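Local atomic coordinates of argininosuccinate lyase (Chelativorans sp., PDB entry 6RXA), a protein that is an EDDS lyase, a C-N lyase of the aspartase/fumarase superfamily, and probably cleaves argininosuccinate into fumarate and L-arginine. Residues T36-P41 against R121-D126; H47-V52 against S216-F221; D126-T131 against R187-R192; I132-G137 against A337-M342; D236-H241 against V307-S312. The protein carries 2 engineered substitutions. All blocks are in the same frame, centred on the assembly; numbering follows the deposited sequence.

Interaction 1: residues T36-P41 against R121-D126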
# COMPACT_ATOMS: atom_id res chain seq x y z
N THR A 36 17.93 15.92 2.73
CA THR A 36 19.33 16.32 2.94
C THR A 36 19.43 17.69 3.59
O THR A 36 20.20 17.88 4.55
CB THR A 36 20.07 16.29 1.61
OG1 THR A 36 20.09 14.94 1.12
CG2 THR A 36 21.48 16.81 1.77
N SER A 37 18.65 18.66 3.11
CA SER A 37 18.75 20.00 3.68
C SER A 37 18.15 20.07 5.08
O SER A 37 18.65 20.82 5.93
CB SER A 37 18.06 21.00 2.75
OG SER A 37 18.85 21.19 1.58
N ALA A 38 17.10 19.29 5.33
CA ALA A 38 16.49 19.29 6.65
C ALA A 38 17.39 18.65 7.70
O ALA A 38 17.42 19.11 8.85
CB ALA A 38 15.14 18.56 6.60
N VAL A 39 18.13 17.61 7.34
CA VAL A 39 18.96 16.89 8.30
C VAL A 39 20.31 17.55 8.50
O VAL A 39 20.91 17.40 9.58
CB VAL A 39 19.12 15.43 7.84
CG1 VAL A 39 20.08 14.66 8.71
CG2 VAL A 39 17.78 14.74 7.87
N PHE A 40 20.78 18.31 7.52
CA PHE A 40 22.12 18.88 7.59
C PHE A 40 22.43 19.62 8.89
O PHE A 40 23.52 19.40 9.45
CB PHE A 40 22.35 19.81 6.40
CG PHE A 40 23.59 20.65 6.55
CD1 PHE A 40 24.83 20.05 6.47
CD2 PHE A 40 23.51 22.00 6.80
CE1 PHE A 40 25.98 20.79 6.63
CE2 PHE A 40 24.66 22.75 6.96
CZ PHE A 40 25.90 22.14 6.87
N PRO A 41 21.57 20.50 9.40
CA PRO A 41 21.91 21.18 10.66
C PRO A 41 22.09 20.23 11.82
O PRO A 41 22.88 20.52 12.73
CB PRO A 41 20.75 22.17 10.88
CG PRO A 41 19.70 21.78 9.92
CD PRO A 41 20.35 21.04 8.78
N ARG A 121 17.27 10.64 13.08
CA ARG A 121 16.53 10.57 14.34
C ARG A 121 16.35 11.95 14.96
O ARG A 121 15.28 12.26 15.50
CB ARG A 121 17.24 9.63 15.32
CG ARG A 121 17.07 8.14 15.04
CD ARG A 121 18.04 7.34 15.92
NE ARG A 121 17.83 5.90 15.77
CZ ARG A 121 16.90 5.21 16.43
NH1 ARG A 121 16.10 5.82 17.29
NH2 ARG A 121 16.78 3.91 16.21
N MET A 122 17.39 12.80 14.92
CA MET A 122 17.24 14.13 15.50
C MET A 122 16.23 14.96 14.72
O MET A 122 15.44 15.71 15.31
CB MET A 122 18.60 14.83 15.52
CG MET A 122 19.59 14.20 16.47
SD MET A 122 21.18 15.06 16.48
CE MET A 122 20.80 16.49 17.46
N PHE A 123 16.24 14.84 13.39
CA PHE A 123 15.24 15.50 12.57
C PHE A 123 13.84 14.99 12.90
O PHE A 123 12.93 15.79 13.17
CB PHE A 123 15.55 15.27 11.09
CG PHE A 123 14.42 15.63 10.17
CD1 PHE A 123 14.03 16.94 10.03
CD2 PHE A 123 13.75 14.65 9.47
CE1 PHE A 123 12.96 17.27 9.21
CE2 PHE A 123 12.69 14.97 8.64
CZ PHE A 123 12.31 16.28 8.51
N LEU A 124 13.64 13.66 12.90
CA LEU A 124 12.32 13.11 13.19
C LEU A 124 11.87 13.47 14.60
O LEU A 124 10.68 13.71 14.84
CB LEU A 124 12.29 11.60 12.98
CG LEU A 124 12.49 11.13 11.55
CD1 LEU A 124 12.48 9.61 11.46
CD2 LEU A 124 11.44 11.74 10.61
N ARG A 125 12.81 13.49 15.56
CA ARG A 125 12.50 13.84 16.94
C ARG A 125 11.92 15.25 17.02
O ARG A 125 10.87 15.47 17.64
CB ARG A 125 13.77 13.71 17.78
CG ARG A 125 13.64 14.08 19.23
CD ARG A 125 14.97 13.86 19.97
NE ARG A 125 15.98 14.83 19.56
CZ ARG A 125 17.25 14.82 19.97
NH1 ARG A 125 17.68 13.86 20.78
NH2 ARG A 125 18.07 15.77 19.57
N ASP A 126 12.58 16.22 16.38
CA ASP A 126 12.04 17.58 16.37
C ASP A 126 10.69 17.62 15.66
O ASP A 126 9.76 18.31 16.12
CB ASP A 126 13.02 18.55 15.72
CG ASP A 126 14.01 19.18 16.72
OD1 ASP A 126 13.88 19.00 17.95
OD2 ASP A 126 14.93 19.88 16.26
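F123 reaches across from the long helix 112-147 and lays its ring against two neighbouring residues of helix 35-56, A38 and V39. It gives up more surface to the contact than either of them. One side of the ring, CD1 and CE1, meets A38: F123 CE1 stands 3.6 Å from A38 CB, and F123 CD1 lies 4.0 Å from the same methyl. At the root of the side chain the partner changes, and F123 CB lies 4.0 Å from V39 CG2. Both A38 CB and V39 CG2 come to the ring obliquely. The first torsion of F123, 167°, sets CG opposite the backbone N and carries the ring out toward helix 35-56.

The contact fastens helix 35-56, near the N terminus, to helix 112-147, one of the long helices of the central bundle that defines the aspartase/fumarase superfamily. The two backbones come close, with the CA atoms of V39 and F123 5.8 Å apart. Alanine suits this place because its single methyl lets a large ring fill the space between the helices. V39 has a torsion of 174° that sets CG1 opposite the backbone N and leaves CG2 as the branch that touches; its side chain runs roughly at right angles to that of F123. Beyond the pair, F123 also rests on L35 and Y42 of helix 35-56, and P329 at the start of helix 329-348 touches both A38 and F123. One turn farther along, D126 OD2 is hydrogen-bonded to the hydroxyl of Y42.

Interaction 2: residues H47-V52 against S216-F221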
# COMPACT_ATOMS: atom_id res chain seq x y z
N HIS A 47 28.57 16.55 14.55
CA HIS A 47 30.02 16.74 14.44
C HIS A 47 30.58 17.37 15.71
O HIS A 47 31.63 16.97 16.22
CB HIS A 47 30.38 17.62 13.25
CG HIS A 47 29.91 17.10 11.94
ND1 HIS A 47 29.80 15.76 11.66
CD2 HIS A 47 29.49 17.75 10.82
CE1 HIS A 47 29.34 15.60 10.43
NE2 HIS A 47 29.14 16.79 9.90
N ARG A 48 29.89 18.39 16.22
CA ARG A 48 30.35 19.07 17.42
C ARG A 48 30.31 18.14 18.62
O ARG A 48 31.28 18.08 19.40
CB ARG A 48 29.49 20.31 17.66
CG ARG A 48 29.74 21.41 16.64
CD ARG A 48 28.81 22.60 16.85
NE ARG A 48 29.19 23.72 15.99
CZ ARG A 48 28.91 23.80 14.69
NH1 ARG A 48 28.25 22.82 14.08
NH2 ARG A 48 29.30 24.85 13.99
N ALA A 49 29.21 17.40 18.80
CA ALA A 49 29.11 16.51 19.95
C ALA A 49 30.15 15.39 19.88
O ALA A 49 30.76 15.03 20.90
CB ALA A 49 27.71 15.91 20.04
N HIS A 50 30.35 14.82 18.69
CA HIS A 50 31.34 13.76 18.55
C HIS A 50 32.73 14.28 18.88
O HIS A 50 33.48 13.63 19.63
CB HIS A 50 31.28 13.21 17.12
CG HIS A 50 32.21 12.07 16.88
ND1 HIS A 50 31.98 10.81 17.39
CD2 HIS A 50 33.37 12.00 16.20
CE1 HIS A 50 32.97 10.01 17.02
NE2 HIS A 50 33.83 10.71 16.31
N VAL A 51 33.07 15.46 18.37
CA VAL A 51 34.38 16.05 18.62
C VAL A 51 34.58 16.37 20.10
O VAL A 51 35.65 16.12 20.65
CB VAL A 51 34.58 17.28 17.71
CG1 VAL A 51 35.73 18.13 18.19
CG2 VAL A 51 34.79 16.84 16.27
N VAL A 52 33.56 16.94 20.75
CA VAL A 52 33.65 17.20 22.19
C VAL A 52 33.89 15.90 22.95
O VAL A 52 34.76 15.83 23.83
CB VAL A 52 32.38 17.93 22.67
CG1 VAL A 52 32.34 17.98 24.19
CG2 VAL A 52 32.33 19.34 22.09
N SER A 216 25.55 10.87 23.37
CA SER A 216 24.10 10.79 23.46
C SER A 216 23.54 11.93 24.30
O SER A 216 22.61 12.62 23.88
CB SER A 216 23.73 9.43 24.07
OG SER A 216 22.34 9.28 24.22
N ALA A 217 24.13 12.17 25.47
CA ALA A 217 23.66 13.24 26.35
C ALA A 217 23.83 14.61 25.70
O ALA A 217 22.95 15.47 25.81
CB ALA A 217 24.41 13.16 27.67
N LEU A 218 24.97 14.84 25.05
CA LEU A 218 25.22 16.12 24.42
C LEU A 218 24.20 16.43 23.33
O LEU A 218 23.96 17.61 23.02
CB LEU A 218 26.63 16.12 23.84
CG LEU A 218 27.76 16.29 24.86
CD1 LEU A 218 29.10 15.96 24.20
CD2 LEU A 218 27.75 17.71 25.41
N LEU A 219 23.61 15.40 22.72
CA LEU A 219 22.65 15.54 21.63
C LEU A 219 21.22 15.36 22.10
O LEU A 219 20.31 15.27 21.27
CB LEU A 219 22.98 14.56 20.50
CG LEU A 219 24.32 14.84 19.82
CD1 LEU A 219 24.72 13.64 18.98
CD2 LEU A 219 24.26 16.08 18.94
N GLY A 220 20.98 15.31 23.41
CA GLY A 220 19.63 15.27 23.93
C GLY A 220 18.92 13.94 23.89
O GLY A 220 17.72 13.89 24.18
N PHE A 221 19.61 12.86 23.53
CA PHE A 221 18.95 11.55 23.51
C PHE A 221 18.75 11.05 24.94
O PHE A 221 19.49 11.40 25.85
CB PHE A 221 19.80 10.57 22.73
CG PHE A 221 19.81 10.80 21.24
CD1 PHE A 221 18.77 10.33 20.44
CD2 PHE A 221 20.87 11.44 20.62
CE1 PHE A 221 18.79 10.52 19.07
CE2 PHE A 221 20.89 11.62 19.25
CZ PHE A 221 19.85 11.16 18.47
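A49 points its methyl toward the end of helix 212-218, where two successive leucines receive it from different directions. L219 comes closer: its CG lies 3.6 Å from A49 CB, and the branch CD2 is just as near, so the alanine methyl rests against the forked end of the leucine. L218 meets the same methyl with its root instead, CB to A49 CB at 4.0 Å, and sends its tip onward along helix 35-56. There L218 CD1 lies 3.8 Å from V52 CG1, the two side chains crossing obliquely, and it also passes the backbone oxygen of A49.

The leucines share nearly the same first torsion, with CG beside the backbone N (chi1 -76° in L218, -65° in L219). They differ in where their side chains leave the backbone: from successive positions, L218 starts toward the partner helix, whereas L219 leaves at a slant and reaches A49 with its branched end. Just beyond, a Schellman motif ends the helix: F221 N bonds to S216 O, G220 N bonds to A217 O, and G220 is the C-prime residue, whose positive phi of 79° is easy for glycine. In V52, CG1 is the branch that faces L218.

The small side chain of A49 allows the backbones to approach to 5.9 Å between its CA and that of L218. Helix 451-500 covers the site as well, with L486 touching A49 and V52. All four residues that meet here are buried and their side chains purely aliphatic, so the contact depends on exclusion of water and on complementary shape, without directional bonds between the two segments.

Interaction 3: residues D126-T131 against R187-R192; sequences DQLLRT and RELYAR. With NA (sodium ion), chain F.
L128 and L129 pack against L189 and Y190 where helices 112-147 and 168-193 run antiparallel in the central helical bundle of the aspartase/fumarase superfamily. The local axes lie 10.6 Å apart at 166°, a spacing that suits leucines and an aromatic ring.

The apolar part centres on L128 CD2. This methyl lies 3.5 Å from Y190 CA, tucked against the backbone, while it also meets the tyrosine ring at its edge, 3.7 Å from Y190 CD1, and L189 CG. Its neighbour L129 touches farther out along the ring, CD2 to Y190 CE1 at 3.6 Å. Y190 spans the gap because its CG is set opposite the backbone N (chi1 -172°); W471 meets its ring edge-to-face.

Side-chain hydrogen bonds stay within segment 126-131. T131 OG1 donates to Q127 O, and R130 NH1 meets a lone pair of Q127 OE1 in the carbonyl plane; R130 also has a salt bridge to D333.

Metal and ionic links leave on the far side of helix 168-193, toward the second subunit, whose R192 pairs with E188 OE2. E188 OE1 binds a sodium ion at 2.3 Å, together with two waters and E188 OE1 of that subunit.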
# COMPACT_ATOMS: atom_id res chain seq x y z
N ASP A 126 12.58 16.22 16.38
CA ASP A 126 12.04 17.58 16.37
C ASP A 126 10.69 17.62 15.66
O ASP A 126 9.76 18.31 16.12
CB ASP A 126 13.02 18.55 15.72
CG ASP A 126 14.01 19.18 16.72
OD1 ASP A 126 13.88 19.00 17.95
OD2 ASP A 126 14.93 19.88 16.26
N GLN A 127 10.55 16.88 14.56
CA GLN A 127 9.29 16.88 13.83
C GLN A 127 8.19 16.18 14.61
O GLN A 127 7.01 16.53 14.48
CB GLN A 127 9.47 16.23 12.46
CG GLN A 127 10.35 17.06 11.53
CD GLN A 127 9.79 18.44 11.25
OE1 GLN A 127 8.69 18.59 10.73
NE2 GLN A 127 10.55 19.47 11.61
N LEU A 128 8.55 15.21 15.44
CA LEU A 128 7.57 14.56 16.31
C LEU A 128 7.08 15.51 17.39
O LEU A 128 5.88 15.56 17.68
CB LEU A 128 8.17 13.28 16.88
CG LEU A 128 7.28 12.31 17.63
CD1 LEU A 128 6.07 11.98 16.78
CD2 LEU A 128 8.09 11.06 17.93
N LEU A 129 7.97 16.31 17.99
CA LEU A 129 7.50 17.33 18.94
C LEU A 129 6.63 18.37 18.24
O LEU A 129 5.60 18.80 18.78
CB LEU A 129 8.67 17.99 19.66
CG LEU A 129 9.48 17.03 20.53
CD1 LEU A 129 10.60 17.76 21.24
CD2 LEU A 129 8.60 16.32 21.55
N ARG A 130 7.02 18.80 17.04
CA ARG A 130 6.18 19.69 16.23
C ARG A 130 4.80 19.09 16.00
O ARG A 130 3.77 19.78 16.12
CB ARG A 130 6.90 19.93 14.91
CG ARG A 130 6.19 20.86 13.95
CD ARG A 130 6.86 20.83 12.58
NE ARG A 130 6.24 21.77 11.65
CZ ARG A 130 6.25 21.62 10.33
NH1 ARG A 130 6.84 20.55 9.77
NH2 ARG A 130 5.65 22.52 9.56
N THR A 131 4.76 17.79 15.68
CA THR A 131 3.49 17.12 15.42
C THR A 131 2.65 17.00 16.68
O THR A 131 1.44 17.26 16.65
CB THR A 131 3.79 15.73 14.83
OG1 THR A 131 4.44 15.87 13.56
CG2 THR A 131 2.53 14.92 14.64
N ARG A 187 3.73 9.61 21.62
CA ARG A 187 4.67 9.63 22.74
C ARG A 187 5.39 8.29 22.90
O ARG A 187 6.58 8.24 23.24
CB ARG A 187 3.95 9.99 24.04
CG ARG A 187 3.49 11.44 24.12
CD ARG A 187 2.87 11.78 25.48
NE ARG A 187 1.58 11.12 25.68
CZ ARG A 187 0.40 11.73 25.64
NH1 ARG A 187 0.30 13.04 25.43
NH2 ARG A 187 -0.70 11.02 25.83
N GLU A 188 4.67 7.19 22.67
CA GLU A 188 5.31 5.87 22.67
C GLU A 188 6.39 5.79 21.61
O GLU A 188 7.48 5.27 21.86
CB GLU A 188 4.24 4.80 22.43
CG GLU A 188 3.26 4.64 23.58
CD GLU A 188 1.96 3.95 23.18
OE1 GLU A 188 1.88 3.43 22.06
OE2 GLU A 188 1.02 3.96 24.01
N LEU A 189 6.09 6.30 20.41
CA LEU A 189 7.07 6.35 19.33
C LEU A 189 8.26 7.22 19.72
O LEU A 189 9.42 6.87 19.44
CB LEU A 189 6.39 6.89 18.08
CG LEU A 189 7.33 7.31 16.96
CD1 LEU A 189 8.08 6.14 16.36
CD2 LEU A 189 6.54 8.02 15.87
N TYR A 190 8.00 8.35 20.37
CA TYR A 190 9.09 9.26 20.74
C TYR A 190 10.15 8.53 21.54
O TYR A 190 11.36 8.77 21.35
CB TYR A 190 8.53 10.45 21.52
CG TYR A 190 9.56 11.54 21.77
CD1 TYR A 190 9.81 12.51 20.81
CD2 TYR A 190 10.29 11.59 22.96
CE1 TYR A 190 10.74 13.51 21.04
CE2 TYR A 190 11.22 12.59 23.20
CZ TYR A 190 11.44 13.55 22.23
OH TYR A 190 12.36 14.55 22.45
N ALA A 191 9.74 7.63 22.42
CA ALA A 191 10.72 6.94 23.26
C ALA A 191 11.66 6.07 22.44
O ALA A 191 12.80 5.82 22.87
CB ALA A 191 10.01 6.11 24.33
N ARG A 192 11.18 5.56 21.30
CA ARG A 192 12.02 4.76 20.41
C ARG A 192 12.84 5.63 19.46
O ARG A 192 13.96 5.25 19.10
CB ARG A 192 11.19 3.73 19.64
CG ARG A 192 10.85 2.49 20.47
CD ARG A 192 9.99 1.47 19.70
NE ARG A 192 8.61 1.89 19.51
CZ ARG A 192 7.65 1.76 20.42
NH1 ARG A 192 7.93 1.21 21.60
NH2 ARG A 192 6.42 2.16 20.17
NA NA F . 2.90 2.22 20.43
O HOH W 1 3.31 3.95 18.83
O HOH W 2 2.12 0.22 19.41

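Interaction 4: residues I132-G137 against A337-M342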
# COMPACT_ATOMS: atom_id res chain seq x y z
N ILE A 132 3.27 16.60 17.80
CA ILE A 132 2.55 16.52 19.07
C ILE A 132 1.96 17.88 19.44
O ILE A 132 0.82 17.97 19.89
CB ILE A 132 3.46 15.94 20.17
CG1 ILE A 132 3.69 14.45 19.86
CG2 ILE A 132 2.85 16.12 21.55
CD1 ILE A 132 4.79 13.80 20.68
N GLU A 133 2.73 18.95 19.25
CA GLU A 133 2.20 20.29 19.52
C GLU A 133 0.98 20.58 18.66
O GLU A 133 -0.03 21.11 19.15
CB GLU A 133 3.30 21.32 19.30
CG GLU A 133 2.88 22.74 19.60
CD GLU A 133 4.02 23.72 19.39
OE1 GLU A 133 4.70 23.64 18.35
OE2 GLU A 133 4.23 24.57 20.27
N ALA A 134 1.04 20.25 17.36
CA ALA A 134 -0.09 20.50 16.47
C ALA A 134 -1.30 19.65 16.84
O ALA A 134 -2.44 20.14 16.83
CB ALA A 134 0.32 20.26 15.01
N VAL A 135 -1.07 18.38 17.21
CA VAL A 135 -2.18 17.51 17.61
C VAL A 135 -2.81 17.98 18.91
O VAL A 135 -4.03 17.92 19.07
CB VAL A 135 -1.72 16.04 17.67
CG1 VAL A 135 -2.84 15.13 18.20
CG2 VAL A 135 -1.29 15.57 16.29
N ILE A 136 -2.00 18.48 19.85
CA ILE A 136 -2.56 19.07 21.07
C ILE A 136 -3.43 20.28 20.72
O ILE A 136 -4.53 20.44 21.24
CB ILE A 136 -1.43 19.44 22.05
CG1 ILE A 136 -0.81 18.18 22.65
CG2 ILE A 136 -1.97 20.37 23.14
CD1 ILE A 136 0.43 18.47 23.49
N GLY A 137 -2.95 21.14 19.81
CA GLY A 137 -3.75 22.29 19.42
C GLY A 137 -5.07 21.89 18.78
O GLY A 137 -6.10 22.55 18.98
N ALA A 337 0.11 20.99 8.00
CA ALA A 337 -0.81 21.90 7.33
C ALA A 337 -2.25 21.42 7.48
O ALA A 337 -3.14 22.22 7.79
CB ALA A 337 -0.43 22.02 5.85
N ALA A 338 -2.49 20.13 7.27
CA ALA A 338 -3.84 19.60 7.41
C ALA A 338 -4.32 19.69 8.85
O ALA A 338 -5.49 20.00 9.10
CB ALA A 338 -3.88 18.15 6.94
N THR A 339 -3.44 19.41 9.81
CA THR A 339 -3.84 19.48 11.22
C THR A 339 -4.19 20.91 11.61
O THR A 339 -5.19 21.14 12.30
CB THR A 339 -2.72 18.93 12.11
OG1 THR A 339 -2.44 17.57 11.75
CG2 THR A 339 -3.13 18.97 13.56
N HIS A 340 -3.37 21.88 11.20
CA HIS A 340 -3.68 23.28 11.46
C HIS A 340 -4.97 23.70 10.78
O HIS A 340 -5.82 24.36 11.38
CB HIS A 340 -2.52 24.14 10.96
CG HIS A 340 -1.31 24.08 11.83
ND1 HIS A 340 -0.07 24.53 11.41
CD2 HIS A 340 -1.13 23.64 13.10
CE1 HIS A 340 0.81 24.38 12.39
NE2 HIS A 340 0.19 23.83 13.42
N ALA A 341 -5.16 23.29 9.52
CA ALA A 341 -6.39 23.65 8.81
C ALA A 341 -7.62 23.11 9.55
O ALA A 341 -8.61 23.82 9.73
CB ALA A 341 -6.34 23.11 7.38
N MET A 342 -7.57 21.84 9.97
CA MET A 342 -8.74 21.25 10.64
C MET A 342 -8.94 21.84 12.03
O MET A 342 -10.08 21.93 12.50
CB MET A 342 -8.62 19.73 10.65
CG MET A 342 -8.79 19.11 9.27
SD MET A 342 -10.39 19.52 8.50
CE MET A 342 -11.51 18.84 9.72
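A134 directs its methyl between T339 and H340, consecutive residues of helix 329-348, and through that methyl and its carbonyl oxygen it carries most of the contact. T339 CG2 lies 4.0 Å from A134 CB and closer still, at 3.5 Å, to the backbone oxygen A134 O, so the threonine methyl is pressed against the peptide as well as the side chain. H340 reaches the same methyl from another direction, NE2 to A134 CB at 3.9 Å, its ring meeting the alanine obliquely. V135 points away from helix 329-348 and adds only a little.

Backbone geometry explains the choice of residues. The local axes are 9.2 Å apart and nearly parallel, at 18°, which brings the CA atoms of A134 and T339 to 6.5 Å. These are two helices of the central bundle of the fumarase/aspartase superfamily, and at this spacing a bare methyl suits the side facing its neighbour.

Polar bonds belong to the surroundings. T339 holds CG2 opposite its backbone N (chi1 -59°, measured to OG1), which sends the methyl across while OG1 turns back to a hydrogen bond with L335 O in its own helix. The imidazole of H340 is hydrogen-bonded through ND1 to E24 OE1 of helix 20-31, which would help set the turn of the ring. F248 of helix 236-262 packs on both V135 and T339.

T339 thus offers its methyl and H340 the NE2-CD2 part of its ring, while T339 OG1 and H340 ND1 are hydrogen-bonded elsewhere. Shape and burial hold the helices together here; charge probably contributes little, E133 OE1 being 6.7 Å from H340 NE2.

Interaction 5: residues D236-H241 against V307-S312; sequences DHVAEH and VGILTS
S312 OG, on the turn that follows I309, is gripped twice: it donates to I309 O at 2.8 Å and is hydrogen-bonded to V325 N. The hydroxyl is thereby satisfied in the interior, while the I309 side chain packs on A239 across the contact. The contact joins helices 236-262 and 303-314 of the central bundle of the aspartase/fumarase superfamily, running antiparallel with local axes 9.2 Å apart at 154°.

Alanine makes this closeness possible; the CA atoms of A239 and I309 are 5.9 Å apart. I309 uses both branches. With CG1 beside the backbone N (chi1 -67°), CG2 is left facing A239, 3.8 Å from A239 CB and as close to its CA, whereas CD1 extends to V238 CG1 at 3.9 Å, the two side chains crossing at about a right angle. L310 adds CD2, which closes on A239 CB from another direction at 4.0 Å. Branched chains suit the position by filling the space around a small methyl.

A second doubly bonded oxygen is V307 O, which accepts from T311 N and T311 OG1 on opposite faces of its carbonyl plane. This side of helix 303-314 faces other subunits. V307 packs on V307 of the second and fourth subunits, and T311 OG1 is hydrogen-bonded to T311 OG1 of the fourth subunit. On helix 236-262, E240 OE1 forms a salt bridge with R185 NE of the second subunit.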
# COMPACT_ATOMS: atom_id res chain seq x y z
N ASP A 236 12.85 0.63 12.17
CA ASP A 236 11.44 0.39 12.45
C ASP A 236 10.77 1.66 12.96
O ASP A 236 9.56 1.83 12.77
CB ASP A 236 11.26 -0.72 13.48
CG ASP A 236 11.55 -2.10 12.94
OD1 ASP A 236 11.95 -2.25 11.77
OD2 ASP A 236 11.31 -3.06 13.72
N HIS A 237 11.53 2.54 13.63
CA HIS A 237 11.01 3.82 14.10
C HIS A 237 10.58 4.71 12.95
O HIS A 237 9.65 5.52 13.11
CB HIS A 237 12.07 4.53 14.96
CG HIS A 237 13.37 4.75 14.26
ND1 HIS A 237 14.21 3.71 13.90
CD2 HIS A 237 13.99 5.89 13.86
CE1 HIS A 237 15.28 4.20 13.30
NE2 HIS A 237 15.18 5.52 13.27
N VAL A 238 11.23 4.59 11.79
CA VAL A 238 10.83 5.37 10.62
C VAL A 238 9.50 4.86 10.08
O VAL A 238 8.58 5.64 9.78
CB VAL A 238 11.95 5.34 9.56
CG1 VAL A 238 11.61 6.19 8.36
CG2 VAL A 238 13.28 5.79 10.18
N ALA A 239 9.38 3.53 9.95
CA ALA A 239 8.11 2.94 9.57
C ALA A 239 7.01 3.30 10.56
O ALA A 239 5.88 3.63 10.15
CB ALA A 239 8.25 1.42 9.48
N GLU A 240 7.32 3.27 11.86
CA GLU A 240 6.31 3.56 12.87
C GLU A 240 5.87 5.02 12.82
O GLU A 240 4.69 5.31 12.98
CB GLU A 240 6.82 3.18 14.26
CG GLU A 240 5.78 3.33 15.34
CD GLU A 240 6.31 3.00 16.73
OE1 GLU A 240 7.42 2.47 16.85
OE2 GLU A 240 5.59 3.27 17.70
N HIS A 241 6.81 5.94 12.59
CA HIS A 241 6.45 7.35 12.43
C HIS A 241 5.50 7.53 11.24
O HIS A 241 4.47 8.21 11.34
CB HIS A 241 7.74 8.15 12.29
CG HIS A 241 7.58 9.62 12.48
ND1 HIS A 241 8.64 10.44 12.79
CD2 HIS A 241 6.49 10.42 12.38
CE1 HIS A 241 8.21 11.69 12.88
NE2 HIS A 241 6.91 11.70 12.63
N VAL A 307 3.90 2.71 2.95
CA VAL A 307 4.09 1.55 2.09
C VAL A 307 5.51 1.49 1.54
O VAL A 307 6.13 0.42 1.50
CB VAL A 307 3.02 1.53 0.99
CG1 VAL A 307 3.33 0.46 -0.05
CG2 VAL A 307 1.64 1.30 1.61
N GLY A 308 6.05 2.61 1.08
CA GLY A 308 7.41 2.59 0.55
C GLY A 308 8.43 2.16 1.58
O GLY A 308 9.34 1.39 1.28
N ILE A 309 8.31 2.69 2.80
CA ILE A 309 9.25 2.35 3.85
C ILE A 309 9.17 0.86 4.17
O ILE A 309 10.19 0.16 4.19
CB ILE A 309 9.00 3.21 5.10
CG1 ILE A 309 9.32 4.68 4.84
CG2 ILE A 309 9.85 2.71 6.25
CD1 ILE A 309 8.65 5.64 5.82
N LEU A 310 7.96 0.35 4.40
CA LEU A 310 7.81 -1.06 4.73
C LEU A 310 8.23 -1.97 3.58
O LEU A 310 8.83 -3.03 3.81
CB LEU A 310 6.37 -1.38 5.14
CG LEU A 310 6.00 -0.98 6.56
CD1 LEU A 310 4.48 -1.03 6.73
CD2 LEU A 310 6.69 -1.81 7.62
N THR A 311 7.92 -1.59 2.34
CA THR A 311 8.41 -2.37 1.20
C THR A 311 9.93 -2.47 1.24
O THR A 311 10.50 -3.54 1.03
CB THR A 311 7.95 -1.76 -0.11
OG1 THR A 311 6.52 -1.89 -0.22
CG2 THR A 311 8.57 -2.46 -1.29
N SER A 312 10.60 -1.34 1.48
CA SER A 312 12.06 -1.34 1.46
C SER A 312 12.63 -2.24 2.56
O SER A 312 13.64 -2.92 2.35
CB SER A 312 12.61 0.10 1.54
OG SER A 312 12.56 0.65 2.83

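From the N terminus, interaction 1 closes the first loop, bringing helix 112-147 back onto helix 35-56. Interaction 2 starts farther along the same helix 35-56 and closes later, at the end of helix 212-218, so the two cross; R125 bridges them through L219 O. Interaction 3, which shares D126 with interaction 1, lies wholly within the span of interaction 2 and pairs helix 112-147 with 168-193. Interaction 4 opens next on helix 112-147, crosses interactions 2 and 3, and ends on helix 329-348. Interaction 5 falls within its span, joining helices 236-262 and 303-314, and meets interaction 3 through the R192-E240 salt bridge.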